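Local coordinates for protein putative monooxygenase (Fusobacterium nucleatum subsp. nucleatum, PDB 3MCS) that is probably a monooxygenase, built from two domains of the antibiotic biosynthesis monooxygenase family, though its substrate is not established, at residues P6-K19 / P85-V99. Numbering follows the deposited sequence. Where two conformers were deposited one is given.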
# COMPACT_ATOMS: atom_id res chain seq x y z
N PRO A 6 13.27 -4.18 -4.61
CA PRO A 6 12.59 -3.32 -3.64
C PRO A 6 11.80 -4.10 -2.58
O PRO A 6 11.20 -5.12 -2.87
CB PRO A 6 11.64 -2.49 -4.51
CG PRO A 6 11.44 -3.29 -5.75
CD PRO A 6 12.70 -4.06 -5.96
N ILE A 7 11.83 -3.61 -1.35
CA ILE A 7 11.11 -4.23 -0.25
C ILE A 7 9.84 -3.46 0.01
O ILE A 7 9.89 -2.30 0.33
CB ILE A 7 11.93 -4.28 1.07
CG1 ILE A 7 13.34 -4.89 0.83
CG2 ILE A 7 11.18 -5.09 2.09
CD1 ILE A 7 13.34 -6.29 0.21
N LEU A 8 8.70 -4.13 -0.16
CA LEU A 8 7.36 -3.58 0.06
C LEU A 8 6.63 -4.43 1.10
O LEU A 8 6.31 -5.63 0.83
CB LEU A 8 6.57 -3.60 -1.23
CG LEU A 8 5.11 -3.12 -1.17
CD1 LEU A 8 5.05 -1.73 -0.60
CD2 LEU A 8 4.49 -3.15 -2.55
N ASN A 9 6.40 -3.83 2.27
CA ASN A 9 5.72 -4.46 3.39
C ASN A 9 4.48 -3.65 3.76
O ASN A 9 4.53 -2.42 3.81
CB ASN A 9 6.66 -4.57 4.59
CG ASN A 9 7.84 -5.50 4.35
OD1 ASN A 9 7.79 -6.41 3.49
ND2 ASN A 9 8.92 -5.30 5.13
N VAL A 10 3.37 -4.33 4.00
CA VAL A 10 2.12 -3.70 4.38
C VAL A 10 1.75 -4.23 5.75
O VAL A 10 1.48 -5.41 5.89
CB VAL A 10 1.01 -4.03 3.41
CG1 VAL A 10 -0.29 -3.47 3.91
CG2 VAL A 10 1.33 -3.49 2.03
N TYR A 11 1.80 -3.37 6.75
CA TYR A 11 1.49 -3.73 8.13
C TYR A 11 0.09 -3.29 8.53
O TYR A 11 -0.30 -2.17 8.22
CB TYR A 11 2.48 -3.05 9.06
CG TYR A 11 3.90 -3.38 8.76
CD1 TYR A 11 4.48 -4.53 9.27
CD2 TYR A 11 4.69 -2.53 7.98
CE1 TYR A 11 5.81 -4.84 8.98
CE2 TYR A 11 6.01 -2.84 7.70
CZ TYR A 11 6.55 -3.99 8.20
OH TYR A 11 7.85 -4.32 7.92
N ASP A 12 -0.67 -4.14 9.21
CA ASP A 12 -1.99 -3.73 9.69
C ASP A 12 -2.28 -4.20 11.12
O ASP A 12 -1.75 -5.21 11.56
CB ASP A 12 -3.08 -4.18 8.73
CG ASP A 12 -3.46 -5.63 8.88
OD1 ASP A 12 -4.24 -5.97 9.81
OD2 ASP A 12 -3.04 -6.40 8.01
N PHE A 13 -3.09 -3.46 11.85
CA PHE A 13 -3.47 -3.89 13.19
C PHE A 13 -4.68 -3.14 13.68
O PHE A 13 -4.96 -2.02 13.22
CB PHE A 13 -2.33 -3.74 14.20
CG PHE A 13 -1.90 -2.32 14.46
CD1 PHE A 13 -2.51 -1.57 15.43
CD2 PHE A 13 -0.85 -1.77 13.75
CE1 PHE A 13 -2.10 -0.27 15.68
CE2 PHE A 13 -0.44 -0.48 14.00
CZ PHE A 13 -1.07 0.27 14.96
N GLU A 14 -5.38 -3.75 14.63
CA GLU A 14 -6.59 -3.17 15.19
C GLU A 14 -6.22 -2.17 16.29
O GLU A 14 -5.40 -2.47 17.16
CB GLU A 14 -7.46 -4.28 15.75
CG GLU A 14 -8.76 -3.81 16.31
CD GLU A 14 -9.64 -4.93 16.74
OE1 GLU A 14 -9.37 -6.07 16.31
OE2 GLU A 14 -10.59 -4.65 17.49
N VAL A 15 -6.83 -0.99 16.25
CA VAL A 15 -6.53 0.06 17.24
C VAL A 15 -7.47 -0.05 18.44
O VAL A 15 -8.66 -0.25 18.29
CB VAL A 15 -6.63 1.49 16.60
CG1 VAL A 15 -6.21 2.56 17.57
CG2 VAL A 15 -5.78 1.59 15.35
N LYS A 16 -6.91 0.07 19.64
CA LYS A 16 -7.72 0.04 20.85
C LYS A 16 -8.83 1.11 20.82
O LYS A 16 -8.66 2.20 20.25
CB LYS A 16 -6.87 0.25 22.11
CG LYS A 16 -6.00 -0.93 22.49
CD LYS A 16 -5.45 -0.78 23.91
CE LYS A 16 -4.57 -1.98 24.28
NZ LYS A 16 -4.04 -1.90 25.67
N LYS A 17 -9.95 0.78 21.46
CA LYS A 17 -11.11 1.66 21.50
C LYS A 17 -10.79 3.14 21.79
O LYS A 17 -11.03 4.01 20.94
CB LYS A 17 -12.13 1.15 22.55
N ASP A 18 -10.24 3.41 22.96
CA ASP A 18 -10.04 4.79 23.39
C ASP A 18 -8.63 5.34 23.15
O ASP A 18 -8.19 6.24 23.88
CB ASP A 18 -10.49 4.96 24.87
CG ASP A 18 -9.89 3.89 25.82
OD1 ASP A 18 -9.15 3.00 25.34
OD2 ASP A 18 -10.20 3.95 27.04
N LYS A 19 -7.95 4.85 22.11
CA LYS A 19 -6.57 5.28 21.83
C LYS A 19 -6.33 5.81 20.40
O LYS A 19 -5.19 5.89 19.93
CB LYS A 19 -5.59 4.13 22.13
CG LYS A 19 -5.59 3.61 23.59
CD LYS A 19 -5.06 4.64 24.57
CE LYS A 19 -4.70 4.01 25.91
NZ LYS A 19 -3.55 3.05 25.82
N PRO A 85 2.15 -1.75 21.44
CA PRO A 85 1.38 -2.47 22.47
C PRO A 85 0.36 -1.62 23.24
O PRO A 85 -0.70 -2.14 23.58
CB PRO A 85 2.47 -3.01 23.41
CG PRO A 85 3.67 -3.15 22.52
CD PRO A 85 3.59 -1.99 21.55
N GLN A 86 0.67 -0.34 23.47
CA GLN A 86 -0.25 0.52 24.21
C GLN A 86 -1.45 0.97 23.35
O GLN A 86 -2.50 1.34 23.90
CB GLN A 86 0.52 1.71 24.79
CG GLN A 86 1.46 1.33 25.94
CD GLN A 86 2.15 -0.02 25.73
OE1 GLN A 86 1.61 -1.07 26.09
NE2 GLN A 86 3.36 0.01 25.14
N ILE A 87 -1.32 0.92 22.03
CA ILE A 87 -2.39 1.37 21.15
C ILE A 87 -3.02 0.28 20.26
O ILE A 87 -3.99 0.56 19.53
CB ILE A 87 -1.88 2.50 20.24
CG1 ILE A 87 -0.85 1.96 19.23
CG2 ILE A 87 -1.26 3.60 21.09
CD1 ILE A 87 -0.46 2.93 18.13
N ALA A 88 -2.49 -0.94 20.31
CA ALA A 88 -3.00 -2.03 19.48
C ALA A 88 -3.83 -3.03 20.31
O ALA A 88 -3.42 -3.49 21.38
CB ALA A 88 -1.86 -2.71 18.78
N GLU A 89 -5.00 -3.37 19.79
CA GLU A 89 -5.85 -4.33 20.45
C GLU A 89 -5.38 -5.75 20.12
O GLU A 89 -5.19 -6.59 20.99
CB GLU A 89 -7.32 -4.14 20.03
CG GLU A 89 -8.33 -4.97 20.83
CD GLU A 89 -8.43 -4.57 22.32
OE1 GLU A 89 -8.44 -3.37 22.64
OE2 GLU A 89 -8.55 -5.48 23.17
N GLY A 90 -5.18 -6.03 18.84
CA GLY A 90 -4.74 -7.36 18.47
C GLY A 90 -4.38 -7.45 17.01
O GLY A 90 -4.10 -6.42 16.38
N ASN A 91 -4.42 -8.69 16.49
CA ASN A 91 -4.05 -9.03 15.10
C ASN A 91 -2.53 -8.84 14.83
O ASN A 91 -1.77 -9.82 14.98
CB ASN A 91 -4.94 -8.29 14.06
CG ASN A 91 -6.39 -8.83 14.01
OD1 ASN A 91 -7.07 -8.92 15.04
ND2 ASN A 91 -6.86 -9.18 12.80
N LEU A 92 -2.13 -7.61 14.46
CA LEU A 92 -0.73 -7.26 14.18
C LEU A 92 -0.15 -8.02 12.98
O LEU A 92 0.90 -8.64 13.10
CB LEU A 92 0.11 -7.49 15.45
CG LEU A 92 -0.44 -6.85 16.73
CD1 LEU A 92 0.16 -7.47 17.99
CD2 LEU A 92 -0.22 -5.34 16.69
N ASN A 93 -0.82 -7.98 11.84
CA ASN A 93 -0.39 -8.68 10.63
C ASN A 93 0.56 -7.89 9.77
O ASN A 93 0.70 -6.68 9.93
CB ASN A 93 -1.58 -8.99 9.74
CG ASN A 93 -2.68 -9.64 10.49
OD1 ASN A 93 -2.48 -10.10 11.63
ND2 ASN A 93 -3.88 -9.64 9.89
N SER A 94 1.17 -8.60 8.82
CA SER A 94 2.12 -7.98 7.92
C SER A 94 2.29 -8.82 6.68
O SER A 94 2.66 -9.96 6.76
CB SER A 94 3.48 -7.81 8.60
OG SER A 94 4.08 -9.07 8.73
N ALA A 95 2.03 -8.22 5.54
CA ALA A 95 2.23 -8.86 4.27
C ALA A 95 3.58 -8.41 3.67
O ALA A 95 3.85 -7.21 3.63
CB ALA A 95 1.10 -8.48 3.34
N GLU A 96 4.41 -9.35 3.23
CA GLU A 96 5.66 -9.04 2.55
C GLU A 96 5.40 -9.29 1.07
O GLU A 96 4.98 -10.37 0.71
CB GLU A 96 6.81 -9.91 3.02
CG GLU A 96 7.17 -9.78 4.50
CD GLU A 96 8.50 -10.43 4.84
OE1 GLU A 96 9.37 -10.57 3.94
OE2 GLU A 96 8.70 -10.78 6.02
N ILE A 97 5.70 -8.32 0.21
CA ILE A 97 5.29 -8.42 -1.21
C ILE A 97 6.37 -8.39 -2.29
O ILE A 97 7.23 -7.53 -2.29
CB ILE A 97 4.32 -7.25 -1.50
CG1 ILE A 97 3.21 -7.23 -0.44
CG2 ILE A 97 3.75 -7.37 -2.90
CD1 ILE A 97 2.33 -6.05 -0.51
N ASP A 98 6.34 -9.34 -3.22
CA ASP A 98 7.27 -9.31 -4.35
C ASP A 98 6.70 -8.27 -5.28
O ASP A 98 5.63 -8.49 -5.87
CB ASP A 98 7.39 -10.67 -5.05
CG ASP A 98 8.34 -11.66 -4.34
OD1 ASP A 98 9.27 -11.25 -3.59
OD2 ASP A 98 8.18 -12.88 -4.57
N VAL A 99 7.38 -7.14 -5.41
CA VAL A 99 6.87 -6.04 -6.23
C VAL A 99 6.91 -6.36 -7.72
O VAL A 99 7.96 -6.79 -8.22
CB VAL A 99 7.67 -4.76 -5.99
CG1 VAL A 99 7.09 -3.61 -6.82
CG2 VAL A 99 7.66 -4.42 -4.54
O HOH W 1 10.15 -6.76 -4.51
O HOH W 2 -4.20 -8.45 6.90
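Strands 7-15 and 91-99 pair edge to edge as antiparallel neighbours, 164° between their directions, within a beta sheet consistent with the dimeric alpha-beta barrel fold of the family. Val10 and Ala95 form a regular hydrogen-bonded pair, Val10 N to Ala95 O and Ala95 N to Val10 O both 2.9 Å. On their face of the sheet the contact is apolar: Ile97 slants across toward Val10 to set CD1 against Val10 CG2 (3.7 Å), while Val99 CG2 lies against Leu8 CB at 3.6 Å. Farther along this face Asp12 and Asn93 cross with carboxylate and amide planes 85° apart, and a water joins Asp12 OD2 to Asn93 ND2. Phe13 has CG between its backbone N and carbonyl carbon (chi1 65°), which brings ring atom CD1 to 3.6 Å from Ala88 CB. After the corner at Gly90, separate backbone hydrogen bonds, Glu89 N to Glu14 O and Lys16 N to Ile87 O (3.0 Å), bring Glu14 to Lys16 up to the helix end. Lys19, bent at chi2 and chi4, adds a single hydrogen bond from NZ to Gln86 O (2.8 Å) in the last turn of helix 75-87. Strand 55-62 hydrogen-bonds to the other edge of strand 7-15, helix 20-37 packs on Val15 and Ile87, and Tyr215 of strand 214-216 touches Pro6 and Val99.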